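Local coordinates for protein transcription initiation factor IIB,Transcription initiation factor IIB (Methanocaldococcus jannaschii, PDB 5O9J) that probably excises itself from a transcription factor IIB precursor by protein splicing, being a mini-intein of the HINT fold, at residues Val54-Phe63 / Leu164-Val173; Val76-Asn87 / Phe145-Pro156. All coordinates share one frame; numbering follows the deposited sequence.

Contact 1 (Val54-Phe63 / Leu164-Val173); sequences VIAFNSNYKF and LTVPNAENFV
Val54 meets the second segment through both methyls: its side chain crosses that of Val166 at about a right angle, Val54 CG1 3.8 Å from Val166 CG2, and CG2 meets Leu164 CD1 tip to tip. At Ile55 the link is backbone, Val173 N donating to Ile55 O at 2.9 Å, while the CG2 methyls of Ile55 and Val173 lie side by side, 3.9 Å apart. Ala56 sets its CB against Ala169 CB and 3.4 Å from Asn171 O. Phe57 is gripped through its main chain by one side-chain amide. Phe57 N gives an almost straight bond (171°) to Asn171 OD1 at 2.9 Å, and Asn171 ND2 returns one to Phe57 O at 2.8 Å, both acceptors met on a lone pair. Asn171 CG stands between its backbone N and carbonyl carbon (chi1 68°), which carries the amide across to Phe57. Past Asn58, which opens a type I turn to Tyr61, Ser59 N makes a weak bond to Asn168 O. Strands 54-57 and 171-173 run 124° apart, far from antiparallel, consistent with their lying in different sheets of the HINT-fold domain. Two in-plane bonds fix the rotation of the Asn171 amide, so a side chain takes over backbone pairing at Phe57.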
loop_
_atom_site.group_PDB
_atom_site.type_symbol
_atom_site.label_atom_id
_atom_site.label_comp_id
_atom_site.label_asym_id
_atom_site.label_seq_id
_atom_site.Cartn_x
_atom_site.Cartn_y
_atom_site.Cartn_z
ATOM N N VAL A 54 2.238 -5.610 11.804
ATOM C CA VAL A 54 2.894 -5.322 10.535
ATOM C C VAL A 54 3.918 -4.199 10.721
ATOM O O VAL A 54 3.825 -3.415 11.675
ATOM C CB VAL A 54 1.861 -4.938 9.459
ATOM C CG1 VAL A 54 1.269 -3.558 9.740
ATOM C CG2 VAL A 54 2.461 -5.015 8.058
ATOM N N ILE A 55 4.904 -4.132 9.832
ATOM C CA ILE A 55 5.867 -3.036 9.874
ATOM C C ILE A 55 5.183 -1.757 9.437
ATOM O O ILE A 55 4.587 -1.694 8.371
ATOM C CB ILE A 55 7.095 -3.280 8.973
ATOM C CG1 ILE A 55 7.911 -4.454 9.500
ATOM C CG2 ILE A 55 7.966 -2.021 8.909
ATOM C CD1 ILE A 55 8.404 -4.268 10.939
ATOM N N ALA A 56 5.255 -0.741 10.280
ATOM C CA ALA A 56 4.656 0.531 9.965
ATOM C C ALA A 56 5.490 1.644 10.560
ATOM O O ALA A 56 6.323 1.413 11.430
ATOM C CB ALA A 56 3.232 0.593 10.483
ATOM N N PHE A 57 5.248 2.853 10.081
ATOM C CA PHE A 57 5.885 4.055 10.589
ATOM C C PHE A 57 4.996 4.707 11.651
ATOM O O PHE A 57 3.971 5.302 11.325
ATOM C CB PHE A 57 6.135 5.012 9.437
ATOM C CG PHE A 57 6.863 6.228 9.828
ATOM C CD1 PHE A 57 8.256 6.233 9.925
ATOM C CD2 PHE A 57 6.159 7.374 10.145
ATOM C CE1 PHE A 57 8.905 7.385 10.300
ATOM C CE2 PHE A 57 6.804 8.497 10.518
ATOM C CZ PHE A 57 8.176 8.536 10.592
ATOM N N ASN A 58 5.377 4.611 12.923
ATOM C CA ASN A 58 4.448 5.010 13.980
ATOM C C ASN A 58 4.457 6.504 14.325
ATOM O O ASN A 58 5.230 7.281 13.757
ATOM C CB ASN A 58 4.701 4.184 15.249
ATOM C CG ASN A 58 6.023 4.530 15.954
ATOM O OD1 ASN A 58 6.810 5.370 15.505
ATOM N ND2 ASN A 58 6.257 3.871 17.077
ATOM N N SER A 59 3.589 6.884 15.266
ATOM C CA SER A 59 3.437 8.276 15.701
ATOM C C SER A 59 4.696 8.865 16.347
ATOM O O SER A 59 4.832 10.082 16.452
ATOM C CB SER A 59 2.264 8.396 16.684
ATOM O OG SER A 59 1.046 7.977 16.088
ATOM N N ASN A 60 5.610 8.004 16.787
ATOM C CA ASN A 60 6.874 8.460 17.352
ATOM C C ASN A 60 7.971 8.496 16.295
ATOM O O ASN A 60 9.160 8.505 16.623
ATOM C CB ASN A 60 7.299 7.563 18.514
ATOM C CG ASN A 60 6.303 7.581 19.656
ATOM O OD1 ASN A 60 5.542 8.535 19.816
ATOM N ND2 ASN A 60 6.302 6.522 20.457
ATOM N N TYR A 61 7.551 8.496 15.030
ATOM C CA TYR A 61 8.457 8.599 13.883
ATOM C C TYR A 61 9.402 7.411 13.693
ATOM O O TYR A 61 10.523 7.592 13.206
ATOM C CB TYR A 61 9.292 9.881 13.978
ATOM C CG TYR A 61 8.470 11.146 13.928
ATOM C CD1 TYR A 61 7.426 11.280 13.020
ATOM C CD2 TYR A 61 8.724 12.201 14.800
ATOM C CE1 TYR A 61 6.663 12.430 12.971
ATOM C CE2 TYR A 61 7.964 13.359 14.759
ATOM C CZ TYR A 61 6.935 13.468 13.842
ATOM O OH TYR A 61 6.165 14.612 13.785
ATOM N N LYS A 62 8.963 6.205 14.051
ATOM C CA LYS A 62 9.828 5.035 13.908
ATOM C C LYS A 62 9.197 3.864 13.150
ATOM O O LYS A 62 7.997 3.605 13.262
ATOM C CB LYS A 62 10.292 4.562 15.289
ATOM C CG LYS A 62 11.034 5.640 16.093
ATOM C CD LYS A 62 10.939 5.398 17.587
ATOM C CE LYS A 62 11.734 6.440 18.354
ATOM N NZ LYS A 62 12.057 5.988 19.740
ATOM N N PHE A 63 10.021 3.168 12.369
ATOM C CA PHE A 63 9.601 1.939 11.702
ATOM C C PHE A 63 9.687 0.752 12.652
ATOM O O PHE A 63 10.775 0.312 13.033
ATOM C CB PHE A 63 10.442 1.682 10.454
ATOM C CG PHE A 63 10.104 2.591 9.304
ATOM C CD1 PHE A 63 10.822 3.761 9.083
ATOM C CD2 PHE A 63 9.061 2.282 8.452
ATOM C CE1 PHE A 63 10.506 4.599 8.028
ATOM C CE2 PHE A 63 8.738 3.118 7.395
ATOM C CZ PHE A 63 9.459 4.276 7.181
ATOM N N LEU A 164 -5.352 -3.328 5.577
ATOM C CA LEU A 164 -5.043 -3.537 6.983
ATOM C C LEU A 164 -5.486 -2.287 7.718
ATOM O O LEU A 164 -5.439 -1.190 7.157
ATOM C CB LEU A 164 -3.548 -3.798 7.202
ATOM C CG LEU A 164 -2.890 -4.975 6.474
ATOM C CD1 LEU A 164 -1.382 -4.980 6.688
ATOM C CD2 LEU A 164 -3.481 -6.298 6.932
ATOM N N THR A 165 -5.935 -2.441 8.957
ATOM C CA THR A 165 -6.171 -1.283 9.801
ATOM C C THR A 165 -5.106 -1.263 10.877
ATOM O O THR A 165 -5.034 -2.159 11.723
ATOM C CB THR A 165 -7.574 -1.284 10.445
ATOM O OG1 THR A 165 -8.571 -1.241 9.419
ATOM C CG2 THR A 165 -7.747 -0.068 11.348
ATOM N N VAL A 166 -4.270 -0.234 10.827
ATOM C CA VAL A 166 -3.191 -0.073 11.777
ATOM C C VAL A 166 -3.412 1.213 12.562
ATOM O O VAL A 166 -3.141 2.306 12.063
ATOM C CB VAL A 166 -1.820 -0.037 11.062
ATOM C CG1 VAL A 166 -0.689 -0.011 12.075
ATOM C CG2 VAL A 166 -1.688 -1.234 10.125
ATOM N N PRO A 167 -3.942 1.090 13.782
ATOM C CA PRO A 167 -4.124 2.230 14.688
ATOM C C PRO A 167 -2.817 2.928 15.049
ATOM O O PRO A 167 -1.766 2.290 15.082
ATOM C CB PRO A 167 -4.752 1.591 15.938
ATOM C CG PRO A 167 -4.509 0.108 15.794
ATOM C CD PRO A 167 -4.537 -0.142 14.324
ATOM N N ASN A 168 -2.895 4.227 15.317
ATOM C CA ASN A 168 -1.744 5.011 15.769
ATOM C C ASN A 168 -0.572 4.981 14.787
ATOM O O ASN A 168 0.588 5.143 15.185
ATOM C CB ASN A 168 -1.274 4.526 17.147
ATOM C CG ASN A 168 -2.377 4.578 18.191
ATOM O OD1 ASN A 168 -3.176 5.515 18.221
ATOM N ND2 ASN A 168 -2.434 3.561 19.046
ATOM N N ALA A 169 -0.881 4.773 13.509
ATOM C CA ALA A 169 0.131 4.801 12.458
ATOM C C ALA A 169 -0.523 5.118 11.122
ATOM O O ALA A 169 -0.026 5.947 10.363
ATOM C CB ALA A 169 0.884 3.479 12.393
ATOM N N GLU A 170 -1.640 4.449 10.849
ATOM C CA GLU A 170 -2.421 4.667 9.634
ATOM C C GLU A 170 -1.570 4.650 8.355
ATOM O O GLU A 170 -1.817 5.398 7.412
ATOM C CB GLU A 170 -3.202 5.976 9.747
ATOM C CG GLU A 170 -4.229 5.949 10.877
ATOM C CD GLU A 170 -5.207 7.107 10.822
ATOM O OE1 GLU A 170 -5.170 7.867 9.829
ATOM O OE2 GLU A 170 -6.017 7.250 11.767
ATOM N N ASN A 171 -0.557 3.791 8.362
ATOM C CA ASN A 171 0.215 3.437 7.181
ATOM C C ASN A 171 0.727 2.022 7.398
ATOM O O ASN A 171 0.593 1.475 8.495
ATOM C CB ASN A 171 1.381 4.406 6.939
ATOM C CG ASN A 171 2.462 4.298 8.003
ATOM O OD1 ASN A 171 3.288 3.387 7.973
ATOM N ND2 ASN A 171 2.446 5.219 8.960
ATOM N N PHE A 172 1.282 1.410 6.359
ATOM C CA PHE A 172 2.081 0.209 6.558
ATOM C C PHE A 172 3.011 -0.023 5.383
ATOM O O PHE A 172 2.858 0.561 4.301
ATOM C CB PHE A 172 1.205 -1.033 6.816
ATOM C CG PHE A 172 0.220 -1.342 5.726
ATOM C CD1 PHE A 172 0.571 -2.157 4.661
ATOM C CD2 PHE A 172 -1.073 -0.854 5.794
ATOM C CE1 PHE A 172 -0.351 -2.453 3.661
ATOM C CE2 PHE A 172 -2.001 -1.153 4.817
ATOM C CZ PHE A 172 -1.641 -1.950 3.743
ATOM N N VAL A 173 4.001 -0.866 5.619
ATOM C CA VAL A 173 4.995 -1.171 4.616
ATOM C C VAL A 173 4.556 -2.416 3.873
ATOM O O VAL A 173 4.211 -3.414 4.501
ATOM C CB VAL A 173 6.375 -1.380 5.259
ATOM C CG1 VAL A 173 7.307 -2.035 4.296
ATOM C CG2 VAL A 173 6.930 -0.044 5.752
#

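Contact 2 (Val76-Asn87 / Phe145-Pro156); sequences VSEMFEIVVEGN and FLKIKEINKVEP
An antiparallel strand pair with a classic beta bulge joins 79-84 to 145-154 in the intein splicing domain. Hydrogen-bonded pairs Met79-Val154, Glu81-Asn152 and Val83-Glu150 alternate with non-hydrogen-bonded pairs Phe80-Lys153 and Ile82-Ile151. The register slips by one residue at Val83, whose O accepts from both Lys149 N and Glu150 N; beyond it Val84 pairs with Ile148.

On the Glu81 face, Asn152 ND2 reaches Glu81 OE1 at 3.1 Å, nearly along its C-O axis, with the carboxylate and amide planes 61° apart. The same nitrogen also donates to Glu150 OE1 at 3.0 Å, so one amide spans two carboxylates and probably eases their like charges. On the other face Ile151 CG2 lies at the edge of the Phe80 ring, 4.0 Å from CD2, and Lys153 runs alongside that ring to a salt bridge with Glu78 OE1 (NZ at 3.6 Å). Glu78 OE2 is bridged to Arg94.

Past the bulge, with CG anti to its carbonyl carbon (chi1 -49°) and the chain extended beyond, Glu85 carries OE2 to within 2.8 Å of Lys147 N, which meets it from above the carboxylate plane. An alanine here would remove that acceptor and is likely to leave Lys147 N without its mate and the strand end less firmly tied. At the other end, Pro156 CG packs on Val76 CG2.

Strand 88-92 flanks 79-84 and strand 119-123 flanks 143-154, which makes this pair the middle of a four-stranded antiparallel sheet; Leu120 packs on both Ile82 and Ile148.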
loop_
_atom_site.group_PDB
_atom_site.type_symbol
_atom_site.label_atom_id
_atom_site.label_comp_id
_atom_site.label_asym_id
_atom_site.label_seq_id
_atom_site.Cartn_x
_atom_site.Cartn_y
_atom_site.Cartn_z
ATOM N N VAL A 76 -12.452 -5.856 -6.941
ATOM C CA VAL A 76 -12.063 -4.723 -7.766
ATOM C C VAL A 76 -11.866 -5.163 -9.206
ATOM O O VAL A 76 -11.342 -6.244 -9.468
ATOM C CB VAL A 76 -10.771 -4.057 -7.251
ATOM C CG1 VAL A 76 -11.075 -3.183 -6.059
ATOM C CG2 VAL A 76 -9.750 -5.108 -6.878
ATOM N N SER A 77 -12.280 -4.311 -10.134
ATOM C CA SER A 77 -12.236 -4.629 -11.557
ATOM C C SER A 77 -10.871 -4.380 -12.180
ATOM O O SER A 77 -10.342 -5.216 -12.916
ATOM C CB SER A 77 -13.286 -3.811 -12.311
ATOM O OG SER A 77 -12.861 -3.560 -13.639
ATOM N N GLU A 78 -10.303 -3.218 -11.885
ATOM C CA GLU A 78 -9.067 -2.796 -12.532
ATOM C C GLU A 78 -8.064 -2.217 -11.549
ATOM O O GLU A 78 -8.432 -1.680 -10.505
ATOM C CB GLU A 78 -9.363 -1.755 -13.608
ATOM C CG GLU A 78 -9.990 -0.486 -13.049
ATOM C CD GLU A 78 -9.717 0.735 -13.914
ATOM O OE1 GLU A 78 -9.279 0.566 -15.074
ATOM O OE2 GLU A 78 -9.928 1.865 -13.421
ATOM N N MET A 79 -6.791 -2.328 -11.892
ATOM C CA MET A 79 -5.761 -1.602 -11.177
ATOM C C MET A 79 -4.777 -1.029 -12.166
ATOM O O MET A 79 -4.590 -1.577 -13.255
ATOM C CB MET A 79 -5.046 -2.503 -10.181
ATOM C CG MET A 79 -5.889 -2.881 -8.979
ATOM S SD MET A 79 -4.895 -3.854 -7.855
ATOM C CE MET A 79 -3.868 -4.696 -9.060
ATOM N N PHE A 80 -4.156 0.081 -11.786
ATOM C CA PHE A 80 -3.163 0.724 -12.629
ATOM C C PHE A 80 -1.797 0.186 -12.292
ATOM O O PHE A 80 -1.432 0.096 -11.122
ATOM C CB PHE A 80 -3.188 2.238 -12.449
ATOM C CG PHE A 80 -4.441 2.892 -12.957
ATOM C CD1 PHE A 80 -5.635 2.776 -12.259
ATOM C CD2 PHE A 80 -4.421 3.644 -14.124
ATOM C CE1 PHE A 80 -6.789 3.386 -12.723
ATOM C CE2 PHE A 80 -5.568 4.253 -14.594
ATOM C CZ PHE A 80 -6.758 4.122 -13.891
ATOM N N GLU A 81 -1.047 -0.197 -13.314
ATOM C CA GLU A 81 0.361 -0.504 -13.123
ATOM C C GLU A 81 1.195 0.666 -13.620
ATOM O O GLU A 81 1.193 0.975 -14.807
ATOM C CB GLU A 81 0.747 -1.789 -13.846
ATOM C CG GLU A 81 2.184 -2.198 -13.636
ATOM C CD GLU A 81 2.590 -3.337 -14.541
ATOM O OE1 GLU A 81 2.537 -3.149 -15.773
ATOM O OE2 GLU A 81 2.958 -4.416 -14.027
ATOM N N ILE A 82 1.875 1.338 -12.698
ATOM C CA ILE A 82 2.789 2.420 -13.048
ATOM C C ILE A 82 4.194 1.874 -13.211
ATOM O O ILE A 82 4.710 1.230 -12.305
ATOM C CB ILE A 82 2.826 3.525 -11.976
ATOM C CG1 ILE A 82 1.424 4.048 -11.683
ATOM C CG2 ILE A 82 3.721 4.671 -12.426
ATOM C CD1 ILE A 82 1.389 5.017 -10.515
ATOM N N VAL A 83 4.814 2.122 -14.360
ATOM C CA VAL A 83 6.180 1.668 -14.580
ATOM C C VAL A 83 7.089 2.865 -14.819
ATOM O O VAL A 83 6.819 3.679 -15.701
ATOM C CB VAL A 83 6.268 0.693 -15.769
ATOM C CG1 VAL A 83 7.655 0.091 -15.847
ATOM C CG2 VAL A 83 5.223 -0.401 -15.625
ATOM N N VAL A 84 8.151 2.978 -14.022
ATOM C CA VAL A 84 9.068 4.115 -14.115
ATOM C C VAL A 84 10.455 3.662 -14.551
ATOM O O VAL A 84 10.697 2.462 -14.671
ATOM C CB VAL A 84 9.179 4.878 -12.772
ATOM C CG1 VAL A 84 7.823 5.446 -12.357
ATOM C CG2 VAL A 84 9.740 3.976 -11.679
ATOM N N GLU A 85 11.351 4.624 -14.798
ATOM C CA GLU A 85 12.749 4.335 -15.152
ATOM C C GLU A 85 13.375 3.279 -14.247
ATOM O O GLU A 85 13.146 3.274 -13.034
ATOM C CB GLU A 85 13.623 5.588 -15.063
ATOM C CG GLU A 85 13.130 6.848 -15.732
ATOM C CD GLU A 85 14.005 8.043 -15.348
ATOM O OE1 GLU A 85 15.202 7.832 -15.048
ATOM O OE2 GLU A 85 13.502 9.186 -15.312
ATOM N N GLY A 86 14.192 2.407 -14.832
ATOM C CA GLY A 86 14.806 1.321 -14.087
ATOM C C GLY A 86 13.857 0.146 -13.909
ATOM O O GLY A 86 14.129 -0.782 -13.146
ATOM N N ASN A 87 12.738 0.197 -14.625
ATOM C CA ASN A 87 11.703 -0.829 -14.555
ATOM C C ASN A 87 11.220 -1.106 -13.135
ATOM O O ASN A 87 10.953 -2.253 -12.781
ATOM C CB ASN A 87 12.193 -2.128 -15.204
ATOM C CG ASN A 87 12.095 -2.089 -16.719
ATOM O OD1 ASN A 87 13.020 -1.648 -17.403
ATOM N ND2 ASN A 87 10.960 -2.536 -17.251
ATOM N N PHE A 145 13.976 10.995 -8.373
ATOM C CA PHE A 145 13.010 11.487 -9.354
ATOM C C PHE A 145 13.030 10.641 -10.616
ATOM O O PHE A 145 14.036 10.587 -11.325
ATOM C CB PHE A 145 13.302 12.954 -9.684
ATOM C CG PHE A 145 13.223 13.857 -8.489
ATOM C CD1 PHE A 145 14.269 13.925 -7.588
ATOM C CD2 PHE A 145 12.087 14.611 -8.245
ATOM C CE1 PHE A 145 14.190 14.744 -6.471
ATOM C CE2 PHE A 145 12.008 15.438 -7.131
ATOM C CZ PHE A 145 13.061 15.500 -6.243
ATOM N N LEU A 146 11.913 9.983 -10.900
ATOM C CA LEU A 146 11.880 9.009 -11.975
ATOM C C LEU A 146 10.681 9.225 -12.892
ATOM O O LEU A 146 9.542 9.361 -12.422
ATOM C CB LEU A 146 11.854 7.593 -11.394
ATOM C CG LEU A 146 12.991 7.196 -10.444
ATOM C CD1 LEU A 146 12.684 5.876 -9.756
ATOM C CD2 LEU A 146 14.346 7.128 -11.162
ATOM N N LYS A 147 10.946 9.253 -14.198
ATOM C CA LYS A 147 9.894 9.411 -15.194
ATOM C C LYS A 147 9.038 8.155 -15.319
ATOM O O LYS A 147 9.546 7.034 -15.273
ATOM C CB LYS A 147 10.484 9.756 -16.573
ATOM C CG LYS A 147 10.919 11.210 -16.753
ATOM C CD LYS A 147 11.321 11.491 -18.209
ATOM C CE LYS A 147 11.813 12.929 -18.408
ATOM N NZ LYS A 147 13.276 13.033 -18.714
ATOM N N ILE A 148 7.737 8.350 -15.486
ATOM C CA ILE A 148 6.845 7.251 -15.811
ATOM C C ILE A 148 7.112 6.772 -17.244
ATOM O O ILE A 148 7.175 7.579 -18.171
ATOM C CB ILE A 148 5.367 7.672 -15.659
ATOM C CG1 ILE A 148 5.053 7.988 -14.190
ATOM C CG2 ILE A 148 4.445 6.598 -16.208
ATOM C CD1 ILE A 148 3.644 8.491 -13.945
ATOM N N LYS A 149 7.292 5.466 -17.415
ATOM C CA LYS A 149 7.466 4.888 -18.746
ATOM C C LYS A 149 6.147 4.368 -19.300
ATOM O O LYS A 149 5.739 4.728 -20.410
ATOM C CB LYS A 149 8.485 3.752 -18.720
ATOM C CG LYS A 149 9.914 4.187 -18.472
ATOM C CD LYS A 149 10.885 3.118 -18.955
ATOM C CE LYS A 149 10.593 1.759 -18.329
ATOM N NZ LYS A 149 11.470 0.684 -18.886
ATOM N N GLU A 150 5.489 3.506 -18.533
ATOM C CA GLU A 150 4.189 2.973 -18.929
ATOM C C GLU A 150 3.143 3.227 -17.862
ATOM O O GLU A 150 3.467 3.381 -16.681
ATOM C CB GLU A 150 4.270 1.467 -19.211
ATOM C CG GLU A 150 5.192 1.082 -20.352
ATOM C CD GLU A 150 5.480 -0.411 -20.392
ATOM O OE1 GLU A 150 4.695 -1.191 -19.809
ATOM O OE2 GLU A 150 6.500 -0.805 -20.999
ATOM N N ILE A 151 1.892 3.281 -18.299
ATOM C CA ILE A 151 0.731 3.200 -17.422
ATOM C C ILE A 151 -0.231 2.167 -18.003
ATOM O O ILE A 151 -0.910 2.428 -19.000
ATOM C CB ILE A 151 -0.008 4.538 -17.276
ATOM C CG1 ILE A 151 0.910 5.620 -16.710
ATOM C CG2 ILE A 151 -1.204 4.366 -16.365
ATOM C CD1 ILE A 151 0.238 6.984 -16.585
ATOM N N ASN A 152 -0.275 0.990 -17.394
ATOM C CA ASN A 152 -1.091 -0.092 -17.915
ATOM C C ASN A 152 -2.285 -0.338 -17.026
ATOM O O ASN A 152 -2.196 -0.184 -15.816
ATOM C CB ASN A 152 -0.260 -1.368 -18.043
ATOM C CG ASN A 152 0.967 -1.173 -18.903
ATOM O OD1 ASN A 152 0.903 -0.529 -19.944
ATOM N ND2 ASN A 152 2.097 -1.720 -18.465
ATOM N N LYS A 153 -3.410 -0.712 -17.616
ATOM C CA LYS A 153 -4.524 -1.174 -16.806
ATOM C C LYS A 153 -4.493 -2.691 -16.789
ATOM O O LYS A 153 -4.438 -3.334 -17.839
ATOM C CB LYS A 153 -5.849 -0.634 -17.328
ATOM C CG LYS A 153 -5.972 0.873 -17.155
ATOM C CD LYS A 153 -7.372 1.367 -17.476
ATOM C CE LYS A 153 -7.500 2.865 -17.224
ATOM N NZ LYS A 153 -8.914 3.333 -17.303
ATOM N N VAL A 154 -4.476 -3.255 -15.586
ATOM C CA VAL A 154 -4.351 -4.693 -15.420
ATOM C C VAL A 154 -5.431 -5.232 -14.488
ATOM O O VAL A 154 -6.175 -4.472 -13.853
ATOM C CB VAL A 154 -2.974 -5.092 -14.857
ATOM C CG1 VAL A 154 -1.860 -4.701 -15.811
ATOM C CG2 VAL A 154 -2.764 -4.467 -13.486
ATOM N N GLU A 155 -5.511 -6.555 -14.419
ATOM C CA GLU A 155 -6.439 -7.219 -13.517
ATOM C C GLU A 155 -5.749 -7.494 -12.205
ATOM O O GLU A 155 -4.563 -7.844 -12.193
ATOM C CB GLU A 155 -6.960 -8.530 -14.112
ATOM C CG GLU A 155 -5.934 -9.318 -14.959
ATOM C CD GLU A 155 -5.654 -8.738 -16.343
ATOM O OE1 GLU A 155 -6.625 -8.411 -17.046
ATOM O OE2 GLU A 155 -4.457 -8.662 -16.678
ATOM N N PRO A 156 -6.482 -7.333 -11.094
ATOM C CA PRO A 156 -5.954 -7.704 -9.780
ATOM C C PRO A 156 -5.620 -9.186 -9.764
ATOM O O PRO A 156 -6.341 -9.961 -10.387
ATOM C CB PRO A 156 -7.106 -7.378 -8.823
ATOM C CG PRO A 156 -7.949 -6.393 -9.551
ATOM C CD PRO A 156 -7.841 -6.769 -11.001
#

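Contacts 1 and 2 lie on opposite sides of the chain's centre, their own centres 25 Å apart and their nearest atoms about 12 Å apart, so they do not touch. Along the chain the order is 54-63, 76-87, 145-156, 164-173: the inner two segments pair with each other and the outer two do likewise. Contact 2 lies within one four-stranded antiparallel sheet, whereas contact 1 joins strand 52-57 of another sheet to strand 171-174 of a mixed sheet. Strands 143-154 and 160-165 are consecutive, connecting the two regions covalently. Each contact brings together segments far apart in sequence, 101 residues for contact 1 and 58 for contact 2, consistent with the compact, strand-rich HINT fold.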